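Local coordinates for protein minor fimbrium subunit Mfa5 (Porphyromonas gingivalis ATCC 33277, PDB 6TO1) that serves as an accessory subunit of the minor (Mfa1) fimbriae, the filamentous pili that mediate biofilm formation and adhesion to host cells and other oral bacteria, at residues A[123-128]-A[224-229]; A[159-164]-A[187-192]; A[531-536]-A[592-597]. All coordinates share one frame; numbering follows the deposited sequence.

Contact 1: A[123-128]-A[224-229]; sequences TVPVDV and TAVDKH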
# COMPACT_ATOMS: atom_id res chain seq x y z
N THR A 123 -0.38 0.54 8.06
CA THR A 123 -0.77 -0.30 9.19
C THR A 123 -2.20 0.06 9.58
O THR A 123 -2.52 1.24 9.78
CB THR A 123 0.20 -0.10 10.36
OG1 THR A 123 1.52 -0.51 9.95
CG2 THR A 123 -0.21 -0.92 11.55
N VAL A 124 -3.07 -0.93 9.62
CA VAL A 124 -4.49 -0.68 9.89
C VAL A 124 -4.64 -0.41 11.39
O VAL A 124 -4.25 -1.27 12.18
CB VAL A 124 -5.34 -1.87 9.44
CG1 VAL A 124 -6.81 -1.67 9.83
CG2 VAL A 124 -5.20 -2.10 7.93
N PRO A 125 -5.18 0.73 11.82
CA PRO A 125 -5.31 0.97 13.28
C PRO A 125 -6.18 -0.08 13.96
O PRO A 125 -7.22 -0.50 13.46
CB PRO A 125 -5.93 2.37 13.37
CG PRO A 125 -5.44 3.05 12.08
CD PRO A 125 -5.53 1.94 11.05
N VAL A 126 -5.72 -0.51 15.12
CA VAL A 126 -6.38 -1.58 15.86
C VAL A 126 -6.30 -1.24 17.33
O VAL A 126 -5.23 -0.86 17.83
CB VAL A 126 -5.75 -2.96 15.57
CG1 VAL A 126 -4.21 -2.90 15.69
CG2 VAL A 126 -6.33 -4.04 16.49
N ASP A 127 -7.43 -1.31 18.01
CA ASP A 127 -7.50 -1.10 19.45
C ASP A 127 -7.91 -2.41 20.10
O ASP A 127 -8.76 -3.14 19.58
CB ASP A 127 -8.51 -0.00 19.82
CG ASP A 127 -7.94 1.40 19.65
OD1 ASP A 127 -6.70 1.56 19.69
OD2 ASP A 127 -8.75 2.34 19.47
N VAL A 128 -7.30 -2.71 21.25
CA VAL A 128 -7.47 -3.96 21.97
C VAL A 128 -7.80 -3.63 23.42
O VAL A 128 -7.13 -2.78 24.02
CB VAL A 128 -6.20 -4.83 21.92
CG1 VAL A 128 -6.38 -6.12 22.71
CG2 VAL A 128 -5.79 -5.08 20.48
N THR A 224 -11.81 4.83 17.54
CA THR A 224 -12.05 5.05 16.12
C THR A 224 -11.16 4.16 15.25
O THR A 224 -10.95 4.46 14.08
CB THR A 224 -11.85 6.52 15.77
OG1 THR A 224 -10.52 6.91 16.13
CG2 THR A 224 -12.82 7.40 16.53
N ALA A 225 -10.65 3.07 15.81
CA ALA A 225 -9.84 2.12 15.05
C ALA A 225 -10.68 1.36 14.02
O ALA A 225 -11.90 1.27 14.10
CB ALA A 225 -9.17 1.12 16.00
N VAL A 226 -9.99 0.83 13.01
CA VAL A 226 -10.64 -0.05 12.06
C VAL A 226 -10.94 -1.40 12.70
O VAL A 226 -12.04 -1.94 12.57
CB VAL A 226 -9.77 -0.22 10.80
CG1 VAL A 226 -10.35 -1.27 9.90
CG2 VAL A 226 -9.63 1.14 10.09
N ASP A 227 -9.95 -1.97 13.36
CA ASP A 227 -10.12 -3.26 14.02
C ASP A 227 -10.24 -3.03 15.52
O ASP A 227 -9.47 -2.26 16.10
CB ASP A 227 -8.94 -4.18 13.80
CG ASP A 227 -8.80 -4.62 12.36
OD1 ASP A 227 -9.79 -4.55 11.62
OD2 ASP A 227 -7.69 -5.05 12.01
N LYS A 228 -11.14 -3.77 16.16
CA LYS A 228 -11.42 -3.61 17.58
C LYS A 228 -11.55 -4.99 18.19
O LYS A 228 -12.44 -5.77 17.78
CB LYS A 228 -12.69 -2.77 17.80
CG LYS A 228 -12.60 -1.35 17.32
CD LYS A 228 -13.93 -0.61 17.42
CE LYS A 228 -13.89 0.72 16.67
NZ LYS A 228 -15.25 1.31 16.53
N HIS A 229 -10.67 -5.31 19.14
CA HIS A 229 -10.61 -6.62 19.76
C HIS A 229 -10.78 -6.53 21.27
O HIS A 229 -10.23 -5.64 21.92
CB HIS A 229 -9.25 -7.32 19.51
CG HIS A 229 -8.91 -7.51 18.08
ND1 HIS A 229 -9.11 -8.71 17.42
CD2 HIS A 229 -8.37 -6.67 17.16
CE1 HIS A 229 -8.68 -8.61 16.18
NE2 HIS A 229 -8.24 -7.38 15.99
O HOH W 1 -5.01 -4.11 12.17
O HOH W 2 -9.03 4.70 18.24
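Val124 and Val226 meet just ahead of two parallel strands, their side chains crossing at about a right angle, with CG1 of Val124 pressed against CB of Val226 at 3.4 Å, closer than carbons usually pack. With CG1 anti to the backbone N (chi1 175°), Val124 sends that methyl at its partner. Pro125 and Ala225 follow, and CB of Ala225 lies 3.6 Å from Pro125 O. Farther along, on the face shared by Val126, Asp227, Val128 and His229, CG2 of Val126 touches the edge of the imidazole at His229 CD2, 3.4 Å away.

Backbone bonds then zip 126-128 to 227-229. The carbonyl O of Pro125 takes a straight bond from Asp227 N (3.1 Å, 178°) and a weak one from Val226 N. Asp127 sits between two rungs: its N donates to Asp227 O at 3.0 Å, and its O accepts from His229 N at 2.9 Å. Two waters work at the margins. One bridges Val124 O and Asp227 OD2; the other donates to Asp127 OD2, 2.7 Å away, and accepts from Thr224 N. Asp127 OD2 also meets Ser223 OG and forms a salt bridge with Arg171 on the next strand, while His229 ND1 bonds to His359 on the other flank.

This is the start of the parallel pairing at the centre of the von Willebrand factor A sheet. The buried carboxylate of Asp127 is met by an arginine, a hydroxyl and a water, an environment that would probably keep it ionised.

Contact 2: A[159-164]-A[187-192]; sequences KMLPKG and FTKDTA
Leu161, the first residue past helix 143-160, reaches into the angle between Lys189 and Thr191. Its CB lies 3.4 Å from Thr191 CG2, tighter than ordinary carbon contact, and the two side chains lie alongside and run in opposite senses. The forked end of the leucine spans both partners: CD1 approaches the same threonine methyl and, at 3.8 Å, Lys189 O, whereas CD2 rests 4.1 Å from Lys189 CG. Thr191 has its hydroxyl between the backbone N and the carbonyl carbon (chi1 60°), which turns CG2, rather than OG1, to the leucine. Lys189 crosses Leu161 at about a right angle; its chain runs out extended and bends at the last torsion (chi4 -76°), where NZ is held by the carbonyls of Thr167 and Val170.

No hydrogen bond joins the two segments, but each is braced internally. A type I turn from Leu161 to Gly164 is closed by Gly164 N to Leu161 O at 3.0 Å and brings the glycine backbone against Lys189 O. Across from it, Thr188 OG1 accepts from Asp190 N (3.0 Å) in an ST turn, and Asp190 N-caps helix 191-199 through Phe193 N.

The contact thus joins the C-terminal end of helix 143-160 to the N-terminal end of helix 191-199 at the protein surface, with Leu161 also packing on Val170 and Ile172 of strand 170-177.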
# COMPACT_ATOMS: atom_id res chain seq x y z
N LYS A 159 4.08 -8.58 22.69
CA LYS A 159 3.94 -9.04 21.31
C LYS A 159 3.14 -8.06 20.46
O LYS A 159 3.47 -7.82 19.29
CB LYS A 159 3.29 -10.42 21.32
CG LYS A 159 3.39 -11.18 20.04
CD LYS A 159 2.68 -12.50 20.17
CE LYS A 159 3.59 -13.60 20.69
NZ LYS A 159 2.87 -14.90 20.70
N MET A 160 2.10 -7.45 21.02
CA MET A 160 1.29 -6.52 20.25
C MET A 160 1.88 -5.12 20.22
O MET A 160 1.55 -4.36 19.32
CB MET A 160 -0.14 -6.56 20.80
CG MET A 160 -0.84 -7.91 20.51
SD MET A 160 -2.64 -7.76 21.06
CE MET A 160 -2.72 -7.80 22.46
N LEU A 161 2.74 -4.78 21.17
CA LEU A 161 3.39 -3.47 21.19
C LEU A 161 4.90 -3.66 21.14
O LEU A 161 5.63 -3.29 22.07
CB LEU A 161 2.98 -2.70 22.44
CG LEU A 161 1.53 -2.21 22.51
CD1 LEU A 161 1.21 -1.73 23.93
CD2 LEU A 161 1.27 -1.13 21.49
N PRO A 162 5.41 -4.26 20.06
CA PRO A 162 6.84 -4.63 20.03
C PRO A 162 7.81 -3.45 20.03
O PRO A 162 8.98 -3.63 20.38
CB PRO A 162 6.95 -5.44 18.72
CG PRO A 162 5.85 -4.92 17.87
CD PRO A 162 4.69 -4.64 18.83
N LYS A 163 7.38 -2.26 19.61
CA LYS A 163 8.19 -1.06 19.67
C LYS A 163 7.74 -0.13 20.79
O LYS A 163 8.06 1.07 20.78
CB LYS A 163 8.15 -0.33 18.32
CG LYS A 163 8.67 -1.17 17.16
CD LYS A 163 8.65 -0.36 15.87
CE LYS A 163 9.38 -1.07 14.74
NZ LYS A 163 9.48 -0.22 13.52
N GLY A 164 7.00 -0.66 21.75
CA GLY A 164 6.49 0.17 22.83
C GLY A 164 5.69 1.34 22.33
O GLY A 164 4.81 1.21 21.46
N PHE A 187 -6.71 3.24 26.82
CA PHE A 187 -5.88 2.88 25.67
C PHE A 187 -4.49 3.52 25.76
O PHE A 187 -4.36 4.72 26.01
CB PHE A 187 -6.58 3.34 24.40
CG PHE A 187 -7.76 2.49 24.02
CD1 PHE A 187 -7.62 1.15 23.79
CD2 PHE A 187 -9.02 3.07 23.89
CE1 PHE A 187 -8.71 0.37 23.41
CE2 PHE A 187 -10.11 2.32 23.51
CZ PHE A 187 -9.95 0.97 23.27
N THR A 188 -3.46 2.70 25.57
CA THR A 188 -2.09 3.20 25.68
C THR A 188 -1.15 2.33 24.87
O THR A 188 -1.49 1.22 24.46
CB THR A 188 -1.66 3.28 27.15
OG1 THR A 188 -0.35 3.85 27.27
CG2 THR A 188 -1.60 1.92 27.81
N LYS A 189 0.04 2.87 24.61
CA LYS A 189 1.15 2.10 24.04
C LYS A 189 2.27 1.88 25.07
O LYS A 189 3.31 1.31 24.73
CB LYS A 189 1.71 2.77 22.79
CG LYS A 189 0.75 2.94 21.63
CD LYS A 189 1.33 3.87 20.55
CE LYS A 189 0.28 4.33 19.57
NZ LYS A 189 -0.11 3.30 18.57
N ASP A 190 2.03 2.26 26.32
CA ASP A 190 3.03 2.18 27.39
C ASP A 190 3.09 0.77 27.96
O ASP A 190 2.42 0.44 28.94
CB ASP A 190 2.69 3.22 28.46
CG ASP A 190 3.75 3.34 29.54
OD1 ASP A 190 4.60 2.44 29.67
OD2 ASP A 190 3.70 4.33 30.30
N THR A 191 3.96 -0.05 27.36
CA THR A 191 4.06 -1.46 27.73
C THR A 191 4.49 -1.63 29.19
O THR A 191 4.00 -2.52 29.87
CB THR A 191 5.03 -2.19 26.81
OG1 THR A 191 6.34 -1.61 26.91
CG2 THR A 191 4.56 -2.12 25.39
N ALA A 192 5.37 -0.76 29.69
CA ALA A 192 5.81 -0.93 31.08
C ALA A 192 4.68 -0.66 32.06
O ALA A 192 4.56 -1.33 33.09
CB ALA A 192 6.99 0.00 31.38

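Contact 3: A[531-536]-A[592-597]; sequences GVIKRH and QYYSVP
Arg535 and Ile533, two residues apart on strand 530-539, both direct their side chains at strand 592-596. Arg535 supplies the polar link: NH1 donates to Pro597 O at 2.7 Å, coming in nearly in line with the carbonyl bond. The N-H is bent to 144°, and the oxygen lies near the guanidinium edge but tilted somewhat from its plane. The arginine also packs with its aliphatic part, crossing Val596 so that CD lies 3.5 Å from Val596 CG1. A bend at chi3 (-76°) then turns the guanidinium to the proline carbonyl, with the pyrrolidine CD nearby.

Ile533 makes the apolar half. Its CG2 meets Val596 CG2 tip to tip at 4.0 Å, while CD1 reaches the Tyr594 ring obliquely, 3.9 Å from CD2. The two methyls of Val596 therefore divide their work, CG1 against the arginine and CG2 against the isoleucine.

The strand axes stay 10.1 Å apart at closest approach and cross at -31°, a spacing bridged by side chains packed face to face between two sheets. Around this layer, Ile626 of strand 624-628, the antiparallel neighbour of 592-596, touches both Ile533 and Val596. Phe639 of strand 634-643 lies against Arg535 and Val596, and Tyr594 also touches Phe569 and Pro571. The guanidinium is further positioned by a salt bridge from NE to Asp567, with a weak bond from NH2 to Phe568 O.

Arg535 consequently ties three pieces of chain together: its own strand, the segment of Asp567 and the end of strand 592-596. The nearby carboxylate probably balances its charge, and the short bond to Pro597 O adds a directional link beside packing that is otherwise apolar.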
# COMPACT_ATOMS: atom_id res chain seq x y z
N GLY A 531 26.28 17.26 -32.73
CA GLY A 531 25.64 17.60 -33.97
C GLY A 531 26.38 17.01 -35.16
O GLY A 531 27.32 16.22 -35.00
N VAL A 532 25.91 17.38 -36.35
CA VAL A 532 26.52 16.94 -37.59
C VAL A 532 26.60 18.10 -38.56
O VAL A 532 25.86 19.08 -38.46
CB VAL A 532 25.76 15.78 -38.26
CG1 VAL A 532 25.72 14.57 -37.37
CG2 VAL A 532 24.35 16.21 -38.66
N ILE A 533 27.51 17.98 -39.53
CA ILE A 533 27.58 18.90 -40.66
C ILE A 533 27.63 18.06 -41.91
O ILE A 533 28.55 17.26 -42.10
CB ILE A 533 28.79 19.85 -40.56
CG1 ILE A 533 28.53 20.84 -39.42
CG2 ILE A 533 29.02 20.60 -41.89
CD1 ILE A 533 29.71 21.72 -39.01
N LYS A 534 26.59 18.18 -42.73
CA LYS A 534 26.49 17.46 -43.97
C LYS A 534 27.04 18.35 -45.08
O LYS A 534 26.80 19.56 -45.08
CB LYS A 534 25.05 17.10 -44.27
CG LYS A 534 24.42 16.20 -43.22
CD LYS A 534 23.07 15.70 -43.67
CE LYS A 534 21.93 16.27 -42.83
NZ LYS A 534 20.64 15.55 -43.13
N ARG A 535 27.79 17.75 -46.00
CA ARG A 535 28.30 18.43 -47.19
C ARG A 535 27.58 17.86 -48.41
O ARG A 535 27.55 16.64 -48.60
CB ARG A 535 29.81 18.24 -47.29
CG ARG A 535 30.54 18.87 -46.12
CD ARG A 535 32.07 18.82 -46.31
NE ARG A 535 32.58 17.48 -46.05
CZ ARG A 535 33.85 17.19 -45.82
NH1 ARG A 535 34.77 18.15 -45.84
NH2 ARG A 535 34.21 15.95 -45.55
N HIS A 536 26.97 18.74 -49.19
CA HIS A 536 26.25 18.35 -50.39
C HIS A 536 26.98 18.93 -51.61
O HIS A 536 27.61 19.98 -51.52
CB HIS A 536 24.82 18.88 -50.39
CG HIS A 536 24.06 18.59 -49.14
ND1 HIS A 536 23.23 17.49 -49.02
CD2 HIS A 536 23.99 19.25 -47.96
CE1 HIS A 536 22.67 17.50 -47.81
NE2 HIS A 536 23.13 18.55 -47.14
N GLN A 592 27.95 27.40 -32.93
CA GLN A 592 29.38 27.19 -33.02
C GLN A 592 29.71 26.97 -34.50
O GLN A 592 29.18 26.04 -35.13
CB GLN A 592 29.82 26.00 -32.18
CG GLN A 592 29.58 26.15 -30.67
CD GLN A 592 28.39 25.32 -30.19
OE1 GLN A 592 28.52 24.12 -29.96
NE2 GLN A 592 27.24 25.96 -30.04
N TYR A 593 30.58 27.82 -35.05
CA TYR A 593 30.86 27.80 -36.48
C TYR A 593 32.13 27.02 -36.78
O TYR A 593 33.10 27.06 -36.02
CB TYR A 593 30.99 29.23 -37.01
CG TYR A 593 29.66 29.89 -37.22
CD1 TYR A 593 28.95 29.69 -38.38
CD2 TYR A 593 29.10 30.71 -36.23
CE1 TYR A 593 27.74 30.28 -38.59
CE2 TYR A 593 27.87 31.31 -36.43
CZ TYR A 593 27.21 31.10 -37.61
OH TYR A 593 25.99 31.68 -37.85
N TYR A 594 32.09 26.26 -37.87
CA TYR A 594 33.22 25.49 -38.33
C TYR A 594 33.54 25.87 -39.77
O TYR A 594 32.65 26.27 -40.53
CB TYR A 594 32.94 24.01 -38.24
CG TYR A 594 32.81 23.57 -36.81
CD1 TYR A 594 33.91 23.10 -36.11
CD2 TYR A 594 31.59 23.64 -36.15
CE1 TYR A 594 33.81 22.70 -34.81
CE2 TYR A 594 31.48 23.24 -34.83
CZ TYR A 594 32.60 22.77 -34.17
OH TYR A 594 32.52 22.38 -32.86
N SER A 595 34.83 25.74 -40.13
CA SER A 595 35.32 26.07 -41.47
C SER A 595 35.30 24.80 -42.31
O SER A 595 36.11 23.88 -42.11
CB SER A 595 36.72 26.68 -41.38
OG SER A 595 37.24 26.94 -42.68
N VAL A 596 34.35 24.72 -43.22
CA VAL A 596 34.02 23.46 -43.88
C VAL A 596 34.46 23.53 -45.34
O VAL A 596 33.94 24.37 -46.08
CB VAL A 596 32.52 23.13 -43.78
CG1 VAL A 596 32.24 21.84 -44.47
CG2 VAL A 596 32.13 23.10 -42.31
N PRO A 597 35.36 22.66 -45.78
CA PRO A 597 35.72 22.63 -47.19
C PRO A 597 35.03 21.48 -47.90
O PRO A 597 34.66 20.48 -47.27
CB PRO A 597 37.24 22.42 -47.14
CG PRO A 597 37.37 21.39 -46.03
CD PRO A 597 36.20 21.70 -45.03

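In the fold
Contacts 1 and 2 belong to the von Willebrand factor A domain, their centres 14 Å apart, and contact 2 falls within the chain between the two segments of contact 1. Strand 126-133 leads into helix 143-160, and the contacts touch through Phe187, which packs on Asp127 and Val128, and through Met160 against Val128. Contact 3 follows later in the chain in a separate, all-beta region, its nearest atoms about 52 Å from those of either other contact. The six-stranded antiparallel sheet containing strand 408-417 comes between them in sequence. Such a spread, with contacts 1 and 2 sharing one domain, reflects an elongated subunit built of successive domains.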